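Local coordinates for protein Agap007691-pb (Anopheles gambiae, PDB 5C98) that is a serpin that probably inhibits serine proteases, although its own function is not established, at residues C325-S330 / V366-N371. Residues are numbered along the deposited sequence; the frame is centred on the assembly and turned at random.
Sequences CYLAVS and VLQVGN
A single glutamine, Gln368, makes the whole contact: its side chain spans the gap between two strands from different sheets of the serpin fold and bonds to a backbone carbonyl on the far side. Strand 320-328 belongs to sheet A, where it runs between strands 169-177 and 270-287. Strand 366-372 pairs with 354-360 and 39-41 in sheet B, and here the two sheets pack face to face. The short segments lie 9.0 Å apart at closest approach and cross at -76°, nearly at right angles, so there is no backbone ladder between them. Gln368 covers the distance because CG stands anti to the backbone N (chi1 -159°) and the chain stays extended beyond it, carrying the amide to the other strand. There Gln368 NE2 donates to Tyr326 O over 3.2 Å in an almost straight bond. The oxygen lies in the plane of the Gln368 amide, but the donor comes from well above the carbonyl plane of Tyr326, away from the lone pairs. Tyr326 contributes its main chain to this bond; its ring turns to the other side of sheet A, against Arg284, Ser176 and Leu178. The flanking side chains Cys325 and Leu327 both set out toward sheet B and bracket the amide: Cys325 CB lies 3.7 Å from Gln368 NE2, and Leu327 crosses the glutamine chain obliquely at the oxygen end. Val177 and Ile358 also touch Gln368, which sits with Leu367 opposite Ile358 in a classic beta bulge. In this apolar setting the amide oxygen is buried and has no hydrogen-bond partner in the model; across the contact, Gln368 OE1 instead rests 3.6 Å from Leu327 CB.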
# COMPACT_ATOMS: atom_id res chain seq x y z
N CYS A 325 4.00 0.42 -4.66
CA CYS A 325 2.63 0.87 -4.78
C CYS A 325 2.54 2.01 -5.77
O CYS A 325 3.49 2.78 -5.95
CB CYS A 325 2.10 1.36 -3.45
SG CYS A 325 1.80 0.01 -2.25
N TYR A 326 1.37 2.13 -6.39
CA TYR A 326 1.10 3.16 -7.38
C TYR A 326 -0.30 3.73 -7.18
O TYR A 326 -1.24 2.99 -6.89
CB TYR A 326 1.16 2.55 -8.78
CG TYR A 326 0.73 3.48 -9.91
CD1 TYR A 326 1.60 4.43 -10.42
CD2 TYR A 326 -0.55 3.41 -10.44
CE1 TYR A 326 1.20 5.31 -11.47
CE2 TYR A 326 -0.96 4.28 -11.47
CZ TYR A 326 -0.08 5.19 -11.99
OH TYR A 326 -0.47 6.05 -13.03
N LEU A 327 -0.40 5.04 -7.35
CA LEU A 327 -1.65 5.79 -7.38
C LEU A 327 -1.44 7.02 -8.25
O LEU A 327 -0.39 7.65 -8.16
CB LEU A 327 -2.03 6.27 -5.97
CG LEU A 327 -3.19 7.25 -5.88
CD1 LEU A 327 -4.53 6.60 -6.26
CD2 LEU A 327 -3.28 7.81 -4.49
N ALA A 328 -2.43 7.37 -9.07
CA ALA A 328 -2.39 8.64 -9.81
C ALA A 328 -3.80 9.24 -9.84
O ALA A 328 -4.79 8.53 -9.65
CB ALA A 328 -1.84 8.42 -11.20
N VAL A 329 -3.88 10.56 -9.97
CA VAL A 329 -5.16 11.22 -10.19
C VAL A 329 -5.10 12.05 -11.47
O VAL A 329 -4.02 12.45 -11.92
CB VAL A 329 -5.65 12.07 -8.99
CG1 VAL A 329 -5.97 11.19 -7.79
CG2 VAL A 329 -4.62 13.14 -8.63
N SER A 330 -6.26 12.27 -12.09
CA SER A 330 -6.32 12.98 -13.36
C SER A 330 -7.73 13.52 -13.56
O SER A 330 -8.61 13.33 -12.71
CB SER A 330 -5.91 12.04 -14.51
OG SER A 330 -5.76 12.74 -15.73
N VAL A 366 -9.13 0.31 4.80
CA VAL A 366 -8.05 1.06 4.18
C VAL A 366 -7.16 0.11 3.40
O VAL A 366 -6.58 -0.83 3.96
CB VAL A 366 -7.24 1.85 5.21
CG1 VAL A 366 -6.07 2.57 4.52
CG2 VAL A 366 -8.15 2.82 5.99
N LEU A 367 -7.07 0.33 2.09
CA LEU A 367 -6.34 -0.54 1.18
C LEU A 367 -4.96 0.01 0.82
O LEU A 367 -4.08 -0.77 0.42
CB LEU A 367 -7.16 -0.73 -0.10
CG LEU A 367 -8.62 -1.10 0.12
CD1 LEU A 367 -9.24 -1.35 -1.24
CD2 LEU A 367 -8.85 -2.30 1.02
N GLN A 368 -4.77 1.31 0.90
CA GLN A 368 -3.52 1.96 0.54
C GLN A 368 -3.51 3.28 1.28
O GLN A 368 -4.57 3.89 1.46
CB GLN A 368 -3.44 2.23 -0.97
CG GLN A 368 -2.05 2.42 -1.49
CD GLN A 368 -2.05 2.91 -2.94
OE1 GLN A 368 -2.50 4.03 -3.20
NE2 GLN A 368 -1.53 2.13 -3.85
N VAL A 369 -2.34 3.71 1.75
CA VAL A 369 -2.22 4.96 2.50
C VAL A 369 -0.90 5.61 2.11
O VAL A 369 0.07 4.93 1.78
CB VAL A 369 -2.32 4.65 4.01
CG1 VAL A 369 -1.26 3.68 4.45
CG2 VAL A 369 -2.27 5.92 4.82
N GLY A 370 -0.86 6.93 2.15
CA GLY A 370 0.35 7.60 1.74
C GLY A 370 0.26 9.09 1.96
O GLY A 370 -0.65 9.59 2.63
N ASN A 371 1.28 9.78 1.44
CA ASN A 371 1.35 11.23 1.55
C ASN A 371 1.99 11.79 0.31
O ASN A 371 2.77 11.12 -0.37
CB ASN A 371 2.14 11.65 2.79
CG ASN A 371 3.60 11.32 2.70
OD1 ASN A 371 4.00 10.19 2.93
ND2 ASN A 371 4.43 12.32 2.39